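Local coordinates for flagella basal body P-ring formation protein FlgA (Salmonella typhimurium, PDB 3TEE) that takes part in assembling the flagellar P-ring in the periplasm, where it may act as a chaperone or modulator of ring formation, at residues G186-D189 / N193-I196; Q137-K142 / V170-R175; G87-A92 / R113-A118; P126-P129 / T133-R136; V147-N152 / V176-G181. All blocks are in the same frame, centred on the assembly; numbering follows the deposited sequence.

Contact 1 of 5, residues G186-D189 / N193-I196; sequences GTVD and NILI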
# COMPACT_ATOMS: atom_id res chain seq x y z
N GLY A 186 6.37 3.61 22.90
CA GLY A 186 7.43 3.32 21.94
C GLY A 186 6.93 2.69 20.66
O GLY A 186 5.73 2.58 20.43
N THR A 187 7.87 2.26 19.82
CA THR A 187 7.58 1.67 18.51
C THR A 187 7.58 0.15 18.58
O THR A 187 8.51 -0.44 19.11
CB THR A 187 8.61 2.21 17.49
OG1 THR A 187 8.61 3.64 17.55
CG2 THR A 187 8.33 1.75 16.07
N VAL A 188 6.53 -0.48 18.04
CA VAL A 188 6.43 -1.95 17.98
C VAL A 188 7.44 -2.49 16.93
O VAL A 188 7.50 -1.98 15.82
CB VAL A 188 4.99 -2.45 17.68
CG1 VAL A 188 4.93 -3.97 17.60
CG2 VAL A 188 4.01 -1.95 18.74
N ASP A 189 8.23 -3.52 17.31
CA ASP A 189 9.15 -4.17 16.39
C ASP A 189 8.57 -5.53 15.96
O ASP A 189 7.54 -5.95 16.51
CB ASP A 189 10.60 -4.26 16.95
CG ASP A 189 10.88 -5.22 18.10
OD1 ASP A 189 10.02 -6.08 18.38
OD2 ASP A 189 11.97 -5.12 18.70
N ASN A 193 8.09 -6.39 20.58
CA ASN A 193 8.70 -5.58 21.63
C ASN A 193 8.39 -4.11 21.37
O ASN A 193 8.15 -3.72 20.22
CB ASN A 193 10.23 -5.76 21.66
CG ASN A 193 10.73 -7.17 21.88
OD1 ASN A 193 10.20 -7.93 22.70
ND2 ASN A 193 11.81 -7.51 21.20
N ILE A 194 8.43 -3.29 22.42
CA ILE A 194 8.19 -1.86 22.33
C ILE A 194 9.55 -1.19 22.49
O ILE A 194 10.17 -1.30 23.54
CB ILE A 194 7.18 -1.44 23.44
CG1 ILE A 194 5.87 -2.29 23.42
CG2 ILE A 194 6.97 0.08 23.50
CD1 ILE A 194 5.14 -2.48 22.16
N LEU A 195 10.00 -0.50 21.43
CA LEU A 195 11.31 0.15 21.43
C LEU A 195 11.26 1.63 21.72
O LEU A 195 10.47 2.36 21.12
CB LEU A 195 12.10 -0.12 20.13
CG LEU A 195 12.20 -1.58 19.64
CD1 LEU A 195 12.92 -1.66 18.29
CD2 LEU A 195 12.90 -2.49 20.67
N ILE A 196 12.12 2.07 22.65
CA ILE A 196 12.29 3.47 23.04
C ILE A 196 13.76 3.85 22.81
O ILE A 196 14.65 3.11 23.25
CB ILE A 196 11.86 3.73 24.52
CG1 ILE A 196 10.40 3.34 24.77
CG2 ILE A 196 12.14 5.19 24.94
CD1 ILE A 196 9.92 3.43 26.23
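D189 bends its carboxylate back over N193, and the two side chains meet obliquely with the carboxylate and amide planes 64° apart. CG of D189 stands between the backbone N and the carbonyl carbon (chi1 71°), which turns OD1 toward the opposite backbone. D189 OD1 accepts the N193 backbone N at 2.9 Å, from above the carboxylate plane rather than within it. OD1 also takes a weak bond from D191 N, while OD2 receives a long, weak one from N193 ND2. L195 crosses D189 at about a right angle, with L195 CD1 3.7 Å from D189 CB. Beyond this polar end the backbones pair regularly. D189 N donates to N193 O at 2.9 Å. T187 and L195 form a hydrogen-bonded pair, T187 N to L195 O at 2.9 Å and L195 N to T187 O at 2.8 Å. On the buried face, V188 CG2 packs against I194 CD1 at 3.6 Å, a non-hydrogen-bonded pair that also lies on A174. I194 CG2 rests 3.6 Å from G186 CA, where glycine lets the methyl come close to the main chain. These are the features of an antiparallel beta hairpin, joining strands 183-188 and 194-197, whose turn end is tied by an aspartate side chain.

Contact 2 of 5, residues Q137-K142 / V170-R175; sequences QAWRVK and VAQNAR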
# COMPACT_ATOMS: atom_id res chain seq x y z
N GLN A 137 -3.02 -3.52 8.55
CA GLN A 137 -2.01 -4.51 8.91
C GLN A 137 -2.46 -5.19 10.18
O GLN A 137 -3.22 -4.59 10.96
CB GLN A 137 -0.61 -3.87 9.08
CG GLN A 137 0.20 -3.86 7.78
CD GLN A 137 0.40 -5.24 7.18
OE1 GLN A 137 1.12 -6.09 7.71
NE2 GLN A 137 -0.26 -5.49 6.06
N ALA A 138 -2.04 -6.44 10.40
CA ALA A 138 -2.40 -7.19 11.60
C ALA A 138 -1.80 -6.52 12.85
O ALA A 138 -0.83 -5.77 12.74
CB ALA A 138 -1.88 -8.62 11.49
N TRP A 139 -2.39 -6.78 14.02
CA TRP A 139 -1.85 -6.22 15.25
C TRP A 139 -0.73 -7.12 15.75
O TRP A 139 -0.99 -8.29 16.06
CB TRP A 139 -2.93 -6.09 16.33
CG TRP A 139 -4.14 -5.26 15.99
CD1 TRP A 139 -5.43 -5.55 16.29
CD2 TRP A 139 -4.15 -3.95 15.38
NE1 TRP A 139 -6.25 -4.51 15.92
CE2 TRP A 139 -5.50 -3.52 15.35
CE3 TRP A 139 -3.15 -3.09 14.90
CZ2 TRP A 139 -5.87 -2.27 14.84
CZ3 TRP A 139 -3.53 -1.86 14.37
CH2 TRP A 139 -4.87 -1.47 14.32
N ARG A 140 0.50 -6.61 15.80
CA ARG A 140 1.63 -7.38 16.34
C ARG A 140 1.48 -7.37 17.87
O ARG A 140 1.75 -8.37 18.54
CB ARG A 140 2.99 -6.78 15.91
CG ARG A 140 4.23 -7.55 16.37
CD ARG A 140 4.32 -8.96 15.79
NE ARG A 140 5.26 -9.82 16.51
CZ ARG A 140 4.95 -10.58 17.56
NH1 ARG A 140 3.72 -10.56 18.06
NH2 ARG A 140 5.87 -11.35 18.12
N VAL A 141 0.97 -6.25 18.40
CA VAL A 141 0.72 -6.06 19.81
C VAL A 141 -0.77 -5.78 19.99
O VAL A 141 -1.33 -4.94 19.28
CB VAL A 141 1.65 -4.93 20.36
CG1 VAL A 141 1.10 -4.30 21.62
CG2 VAL A 141 3.07 -5.45 20.57
N LYS A 142 -1.43 -6.51 20.89
CA LYS A 142 -2.85 -6.32 21.17
C LYS A 142 -3.07 -5.75 22.57
O LYS A 142 -2.30 -6.06 23.46
CB LYS A 142 -3.64 -7.64 21.01
CG LYS A 142 -3.60 -8.18 19.57
CD LYS A 142 -4.19 -9.58 19.49
CE LYS A 142 -4.09 -10.13 18.08
NZ LYS A 142 -4.46 -11.57 18.02
N VAL A 170 3.41 -3.58 13.56
CA VAL A 170 4.86 -3.35 13.51
C VAL A 170 5.05 -1.92 13.00
O VAL A 170 4.29 -1.47 12.13
CB VAL A 170 5.58 -4.41 12.62
CG1 VAL A 170 7.07 -4.09 12.44
CG2 VAL A 170 5.40 -5.82 13.18
N ALA A 171 6.00 -1.17 13.61
CA ALA A 171 6.33 0.23 13.29
C ALA A 171 5.27 1.26 13.75
O ALA A 171 5.47 2.47 13.57
CB ALA A 171 6.71 0.41 11.81
N GLN A 172 4.19 0.80 14.42
CA GLN A 172 3.18 1.70 14.98
C GLN A 172 3.49 1.91 16.48
O GLN A 172 4.10 1.06 17.12
CB GLN A 172 1.76 1.12 14.82
CG GLN A 172 1.22 1.12 13.39
CD GLN A 172 -0.29 0.93 13.35
OE1 GLN A 172 -0.87 0.11 14.09
NE2 GLN A 172 -0.95 1.67 12.47
N ASN A 173 3.05 3.06 17.02
CA ASN A 173 3.22 3.43 18.42
C ASN A 173 2.35 2.57 19.33
O ASN A 173 1.20 2.31 19.01
CB ASN A 173 2.90 4.91 18.63
CG ASN A 173 3.20 5.39 20.02
OD1 ASN A 173 4.36 5.60 20.39
ND2 ASN A 173 2.17 5.56 20.85
N ALA A 174 2.90 2.14 20.48
CA ALA A 174 2.14 1.41 21.49
C ALA A 174 2.44 1.98 22.86
O ALA A 174 3.60 2.24 23.19
CB ALA A 174 2.46 -0.08 21.45
N ARG A 175 1.38 2.24 23.62
CA ARG A 175 1.47 2.72 24.99
C ARG A 175 1.45 1.47 25.84
O ARG A 175 0.80 0.47 25.49
CB ARG A 175 0.32 3.69 25.35
CG ARG A 175 0.34 4.97 24.51
CD ARG A 175 -0.85 5.89 24.76
NE ARG A 175 -2.12 5.17 25.00
CZ ARG A 175 -2.95 4.74 24.05
NH1 ARG A 175 -2.66 4.93 22.77
NH2 ARG A 175 -4.06 4.10 24.39
O HOH W 1 2.16 -6.54 12.37
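R140 and V141 form a classic beta bulge opposite A168, in the connection that leads from the small two-stranded sheet into the five-stranded one, and both lean on the 170-175 segment. CB and CG of R140 each lie 3.8 Å from V170 CG2, so only the aliphatic root of the arginine touches. With CG anti to the backbone N (chi1 -177°) and a bend at chi2, the rest of the chain leads off, and its NE donates to S190 O. V141 CG1 faces A174 CB at a loose 4.4 Å, beside V188 and I194 of the core. W139 starts away from the segment, yet its ring swings back and presents its edge to Q172. The carbonyl oxygen Q172 OE1 lies 3.3 Å from W139 CZ3, near the ring plane, with amide and ring planes 25° apart. That oxygen is held in place by A169 N, its hydrogen-bond partner; the indole in turn makes a cation-pi contact with R136. A water links the segments, donating to A138 O at 3.1 Å and accepting a weak bond from V170 N at 3.4 Å. The ring edge carries slightly positive hydrogens, so its approach to an amide oxygen is probably mildly attractive. No direct hydrogen bond joins the two segments: their own contacts are aliphatic packing and this ring edge, while backbone pairing of V141 with A168 ties the chains just beside them.

Contact 3 of 5, residues G87-A92 / R113-A118; sequences GKLTPA and RQIQDA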
# COMPACT_ATOMS: atom_id res chain seq x y z
N GLY A 87 -11.13 -10.39 10.39
CA GLY A 87 -10.61 -11.64 9.82
C GLY A 87 -9.34 -11.44 9.03
O GLY A 87 -9.20 -10.45 8.29
N LYS A 88 -8.38 -12.39 9.19
CA LYS A 88 -7.10 -12.36 8.48
C LYS A 88 -7.34 -12.72 7.02
O LYS A 88 -8.13 -13.61 6.73
CB LYS A 88 -6.13 -13.42 9.05
CG LYS A 88 -5.64 -13.14 10.47
CD LYS A 88 -4.76 -14.28 10.96
CE LYS A 88 -4.29 -14.08 12.38
NZ LYS A 88 -3.54 -15.26 12.90
N LEU A 89 -6.65 -12.03 6.11
CA LEU A 89 -6.66 -12.33 4.68
C LEU A 89 -5.62 -13.44 4.53
O LEU A 89 -4.48 -13.29 5.00
CB LEU A 89 -6.27 -11.08 3.86
CG LEU A 89 -7.42 -10.15 3.42
CD1 LEU A 89 -8.10 -9.44 4.62
CD2 LEU A 89 -6.94 -9.15 2.39
N THR A 90 -6.02 -14.59 3.96
CA THR A 90 -5.16 -15.77 3.81
C THR A 90 -5.21 -16.31 2.37
O THR A 90 -6.06 -15.87 1.60
CB THR A 90 -5.64 -16.90 4.79
OG1 THR A 90 -6.91 -17.37 4.36
CG2 THR A 90 -5.71 -16.46 6.27
N PRO A 91 -4.39 -17.33 1.99
CA PRO A 91 -4.52 -17.91 0.64
C PRO A 91 -5.83 -18.71 0.48
O PRO A 91 -6.19 -19.09 -0.62
CB PRO A 91 -3.27 -18.81 0.52
CG PRO A 91 -2.36 -18.39 1.65
CD PRO A 91 -3.30 -18.00 2.74
N ALA A 92 -6.57 -18.90 1.57
CA ALA A 92 -7.86 -19.59 1.53
C ALA A 92 -9.01 -18.61 1.25
O ALA A 92 -10.07 -19.04 0.81
CB ALA A 92 -8.10 -20.31 2.85
N ARG A 113 1.34 -9.90 -2.76
CA ARG A 113 2.31 -9.68 -1.67
C ARG A 113 1.87 -8.55 -0.74
O ARG A 113 2.15 -8.64 0.46
CB ARG A 113 3.73 -9.44 -2.23
CG ARG A 113 4.30 -10.65 -2.97
CD ARG A 113 5.69 -10.40 -3.52
NE ARG A 113 5.68 -9.68 -4.79
CZ ARG A 113 5.97 -8.39 -4.93
NH1 ARG A 113 6.27 -7.65 -3.87
NH2 ARG A 113 5.93 -7.82 -6.13
N GLN A 114 1.14 -7.54 -1.26
CA GLN A 114 0.61 -6.41 -0.48
C GLN A 114 -0.40 -6.86 0.61
O GLN A 114 -0.67 -6.08 1.52
CB GLN A 114 -0.09 -5.36 -1.38
CG GLN A 114 0.72 -4.78 -2.55
CD GLN A 114 -0.11 -3.75 -3.30
OE1 GLN A 114 -0.52 -2.73 -2.73
NE2 GLN A 114 -0.41 -4.00 -4.60
N ILE A 115 -1.01 -8.06 0.47
CA ILE A 115 -2.01 -8.56 1.43
C ILE A 115 -1.45 -9.50 2.51
O ILE A 115 -2.21 -10.09 3.28
CB ILE A 115 -3.38 -9.00 0.80
CG1 ILE A 115 -3.26 -10.16 -0.21
CG2 ILE A 115 -4.10 -7.81 0.16
CD1 ILE A 115 -2.99 -11.59 0.38
N GLN A 116 -0.12 -9.64 2.56
CA GLN A 116 0.56 -10.44 3.58
C GLN A 116 0.35 -9.76 4.94
O GLN A 116 0.50 -8.54 5.04
CB GLN A 116 2.06 -10.57 3.27
CG GLN A 116 2.36 -11.57 2.14
CD GLN A 116 3.84 -11.73 1.89
OE1 GLN A 116 4.66 -11.78 2.82
NE2 GLN A 116 4.22 -11.86 0.63
N ASP A 117 -0.11 -10.51 5.94
CA ASP A 117 -0.45 -9.99 7.27
C ASP A 117 -1.56 -8.90 7.30
O ASP A 117 -1.63 -8.11 8.24
CB ASP A 117 0.80 -9.59 8.09
CG ASP A 117 1.43 -10.77 8.81
OD1 ASP A 117 0.88 -11.20 9.84
OD2 ASP A 117 2.45 -11.28 8.30
N ALA A 118 -2.42 -8.86 6.26
CA ALA A 118 -3.53 -7.91 6.20
C ALA A 118 -4.73 -8.48 6.93
O ALA A 118 -4.87 -9.70 7.04
CB ALA A 118 -3.87 -7.58 4.76
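L89 meets I115 and A118 where a type II beta turn, I115 to A118, delivers the chain into strand 118-120 of the two-stranded sheet. The backbone N of L89 donates to A118 O at 3.1 Å, and the bond is almost straight at 178°. The leucine side chain also points toward the 113-118 segment. Its CD2 rests against both neighbours, 3.9 Å from I115 CG2 and 4.2 Å from A118 CB, and the L89 and I115 side chains cross at about a right angle. I115 holds CG1 between its backbone N and carbonyl carbon (chi1 62°), which leaves CG2, anti to the carbonyl carbon, facing the leucine. I135, V94 and V130 surround this cluster. Further along the 87-92 segment, T90 OG1 accepts A92 N at 3.2 Å in an ST turn, while N93 takes up both T90 N and K88 O through its side-chain amide. Within the type II turn, A118 N donates to I115 O. The union is therefore mainly apolar: methyl groups supply the cohesion, and a single straight backbone bond pairs the amide of buried L89 with the carbonyl of buried A118.

Contact 4 of 5, residues P126-P129 / T133-R136; sequences PGQP and TMIR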
# COMPACT_ATOMS: atom_id res chain seq x y z
N PRO A 126 -17.35 -13.01 -1.36
CA PRO A 126 -16.62 -13.56 -2.50
C PRO A 126 -16.88 -12.76 -3.79
O PRO A 126 -18.02 -12.34 -4.04
CB PRO A 126 -17.20 -14.97 -2.63
CG PRO A 126 -17.57 -15.35 -1.24
CD PRO A 126 -18.12 -14.07 -0.66
N GLY A 127 -15.82 -12.56 -4.58
CA GLY A 127 -15.84 -11.81 -5.83
C GLY A 127 -15.47 -10.34 -5.65
O GLY A 127 -15.12 -9.65 -6.61
N GLN A 128 -15.57 -9.82 -4.45
CA GLN A 128 -15.24 -8.42 -4.18
C GLN A 128 -13.75 -8.11 -4.45
O GLN A 128 -12.90 -8.76 -3.86
CB GLN A 128 -15.55 -8.13 -2.70
CG GLN A 128 -15.78 -6.68 -2.34
CD GLN A 128 -16.81 -6.48 -1.25
OE1 GLN A 128 -17.22 -7.41 -0.50
NE2 GLN A 128 -17.24 -5.25 -1.12
N PRO A 129 -13.39 -7.07 -5.24
CA PRO A 129 -11.97 -6.69 -5.34
C PRO A 129 -11.51 -6.18 -3.97
O PRO A 129 -12.27 -5.50 -3.25
CB PRO A 129 -11.98 -5.54 -6.37
CG PRO A 129 -13.26 -5.71 -7.12
CD PRO A 129 -14.24 -6.19 -6.08
N THR A 133 -8.53 0.51 1.31
CA THR A 133 -9.45 1.08 2.31
C THR A 133 -10.23 0.02 3.11
O THR A 133 -10.81 0.37 4.14
CB THR A 133 -10.43 2.06 1.63
OG1 THR A 133 -11.02 1.44 0.48
CG2 THR A 133 -9.78 3.38 1.26
N MET A 134 -10.28 -1.25 2.65
CA MET A 134 -11.04 -2.32 3.32
C MET A 134 -10.19 -3.06 4.33
O MET A 134 -10.70 -3.92 5.04
CB MET A 134 -11.51 -3.39 2.31
CG MET A 134 -12.59 -2.98 1.36
SD MET A 134 -12.64 -4.18 -0.04
CE MET A 134 -14.20 -3.69 -0.69
N ILE A 135 -8.88 -2.83 4.30
CA ILE A 135 -7.93 -3.60 5.09
C ILE A 135 -6.95 -2.75 5.92
O ILE A 135 -6.74 -1.57 5.63
CB ILE A 135 -7.14 -4.60 4.15
CG1 ILE A 135 -6.15 -3.86 3.23
CG2 ILE A 135 -8.11 -5.54 3.34
CD1 ILE A 135 -5.08 -4.75 2.52
N ARG A 136 -6.29 -3.42 6.86
CA ARG A 136 -5.26 -2.84 7.74
C ARG A 136 -4.20 -3.91 7.98
O ARG A 136 -4.46 -5.09 7.72
CB ARG A 136 -5.89 -2.40 9.09
CG ARG A 136 -6.49 -3.53 9.94
CD ARG A 136 -6.61 -3.15 11.42
NE ARG A 136 -7.45 -4.08 12.20
CZ ARG A 136 -7.00 -5.20 12.77
NH1 ARG A 136 -5.73 -5.55 12.66
NH2 ARG A 136 -7.83 -5.97 13.45
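M134 reaches across to Q128 and P129 from the threshold of strand 135-137, half of the two-stranded antiparallel sheet it forms with strand 118-120; Q128 and P129 belong to the long loop joining those strands. The backbones stay well apart, P129 CA and M134 CA being 9.7 Å from each other, so the M134 and Q128 side chains, with P129 O, make the contact. The methionine CB is directed at the loop. CG is anti to the carbonyl carbon (chi1 -70°), and the chain then runs extended, carrying the sulfur toward the 126-129 segment; L124 packs on the same side chain. SD comes 3.5 Å from P129 O. This oxygen lies nearly opposite the CG-SD bond, at an angle of about 160° to it, a direction in which a thioether sulfur is electron-poor; any attraction is probably slight at this length. The terminal methyl meets both residues: M134 CE is 3.7 Å from P129 O and 3.8 Å from Q128 CG. Q128 comes to it obliquely, its own chain bent at chi2, and its amide is steadied by the bond that A125 N donates to OE1. Backbone bonds of G127 and Q128 with V79 anchor the loop to strand 62-79, and M134 pairs through its backbone with L121. The methyl sits off the plane of the Q128 amide on its nitrogen side, with M134 CE 3.4 Å from Q128 NE2.

Contact 5 of 5, residues V147-N152 / V176-G181; sequences VQVIAN and VRMTSG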
# COMPACT_ATOMS: atom_id res chain seq x y z
N VAL A 147 3.92 -7.27 27.27
CA VAL A 147 4.92 -6.88 26.26
C VAL A 147 6.23 -6.54 26.94
O VAL A 147 6.26 -6.32 28.16
CB VAL A 147 4.45 -5.69 25.38
CG1 VAL A 147 3.27 -6.08 24.48
CG2 VAL A 147 4.11 -4.46 26.22
N GLN A 148 7.30 -6.45 26.15
CA GLN A 148 8.62 -6.10 26.63
C GLN A 148 8.97 -4.72 26.09
O GLN A 148 8.85 -4.46 24.89
CB GLN A 148 9.68 -7.14 26.18
CG GLN A 148 9.69 -8.43 27.01
CD GLN A 148 10.44 -8.30 28.31
OE1 GLN A 148 9.89 -8.56 29.39
NE2 GLN A 148 11.71 -7.93 28.26
N VAL A 149 9.37 -3.84 27.00
CA VAL A 149 9.81 -2.49 26.66
C VAL A 149 11.34 -2.51 26.68
O VAL A 149 11.94 -2.93 27.68
CB VAL A 149 9.23 -1.41 27.62
CG1 VAL A 149 9.83 -0.04 27.34
CG2 VAL A 149 7.70 -1.36 27.53
N ILE A 150 11.95 -2.08 25.58
CA ILE A 150 13.40 -2.05 25.41
C ILE A 150 13.81 -0.62 25.09
O ILE A 150 13.49 -0.10 24.03
CB ILE A 150 13.87 -3.06 24.32
CG1 ILE A 150 13.39 -4.51 24.64
CG2 ILE A 150 15.41 -3.00 24.13
CD1 ILE A 150 13.53 -5.54 23.49
N ALA A 151 14.54 -0.00 26.02
CA ALA A 151 15.06 1.35 25.85
C ALA A 151 16.59 1.30 25.79
O ALA A 151 17.21 0.61 26.59
CB ALA A 151 14.59 2.24 26.98
N ASN A 152 17.18 1.99 24.79
CA ASN A 152 18.63 2.02 24.56
C ASN A 152 19.13 3.41 24.12
O ASN A 152 18.43 4.11 23.39
CB ASN A 152 19.03 0.97 23.53
CG ASN A 152 19.42 -0.36 24.14
OD1 ASN A 152 18.57 -1.19 24.48
ND2 ASN A 152 20.72 -0.60 24.26
N VAL A 176 2.28 1.47 26.87
CA VAL A 176 2.48 0.30 27.72
C VAL A 176 2.35 0.72 29.17
O VAL A 176 3.06 1.62 29.63
CB VAL A 176 3.88 -0.34 27.45
CG1 VAL A 176 4.12 -1.55 28.33
CG2 VAL A 176 4.07 -0.70 25.98
N ARG A 177 1.46 0.04 29.90
CA ARG A 177 1.33 0.31 31.32
C ARG A 177 2.34 -0.57 32.06
O ARG A 177 2.32 -1.80 31.94
CB ARG A 177 -0.11 0.05 31.78
CG ARG A 177 -0.35 0.33 33.25
CD ARG A 177 -1.75 -0.14 33.67
NE ARG A 177 -1.95 0.23 35.07
CZ ARG A 177 -1.54 -0.48 36.11
NH1 ARG A 177 -0.98 -1.68 35.93
NH2 ARG A 177 -1.71 -0.02 37.33
N MET A 178 3.25 0.06 32.80
CA MET A 178 4.22 -0.64 33.66
C MET A 178 3.46 -1.09 34.92
O MET A 178 2.37 -0.57 35.21
CB MET A 178 5.40 0.29 34.03
CG MET A 178 6.05 0.94 32.82
SD MET A 178 6.37 -0.21 31.47
CE MET A 178 7.93 -0.73 31.93
N THR A 179 4.03 -2.05 35.66
CA THR A 179 3.40 -2.62 36.86
C THR A 179 2.89 -1.61 37.90
O THR A 179 1.84 -1.83 38.49
CB THR A 179 4.23 -3.81 37.41
OG1 THR A 179 3.44 -4.52 38.36
CG2 THR A 179 5.56 -3.37 38.04
N SER A 180 3.62 -0.48 38.07
CA SER A 180 3.30 0.63 38.98
C SER A 180 2.07 1.42 38.51
O SER A 180 1.40 2.04 39.33
CB SER A 180 4.48 1.60 39.06
OG SER A 180 4.84 2.08 37.77
N GLY A 181 1.86 1.47 37.20
CA GLY A 181 0.78 2.23 36.58
C GLY A 181 1.30 3.34 35.69
O GLY A 181 0.52 3.99 35.00
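M178 O accepts the backbone N of G181 at 2.9 Å, closing a type I beta turn at the end of strand 173-178, and the same methionine sends its side chain back to V149. All three of its torsions are bent the same way, near -50° for the first two, so that SD curls inward to 4.3 Å from V149 CG2. G181 CA lies over one face of the R177 guanidinium, toward its rim. The main meeting, however, is among three valines. V176 points its CG1 between the opposing pair, 3.6 Å from V147 CG2 and 3.7 Å from V149 CG2. V149 and V176 come tip to tip, while V147 crosses V176 obliquely. Strands 146-152 and 173-178 belong to one five-stranded sheet whose first and last strands also pair, in the SAF-like domain of the FlgA family; they are not neighbours in it but face each other through its interior. Their segment axes lie 8.8 Å apart and run at 88°, so side chains alone make the contact. V147 and V149, two residues apart on strand 146-152, both face inward. V147 CG2 occupies the position between backbone N and carbonyl carbon, and it lies 3.8 Å from V176 CG2 as well as touching CG1. I194 and I196 extend the apolar interior on one side, and V184 touches both V149 and M178.

Along the chain contact 3 closes first, then contact 4, then contact 2, whose segments alternate with those of contact 5; contact 1 comes last. Two groups result. Contacts 3 and 4, with centres 11 Å apart, touch through A118, L89 and I135 around the two-stranded sheet 118-120/135-137. Contacts 1, 2 and 5 gather on the five-stranded sheet: the centre of contact 1 is about 9 Å from that of contact 2 and 10 Å from that of contact 5, with probable backbone hydrogen bonds to both. The centres of contacts 4 and 5 are about 36 Å apart. Contact 2 bridges the groups, its A138 N meeting D117 O of contact 3, a position consistent with a joint between parts in this open form.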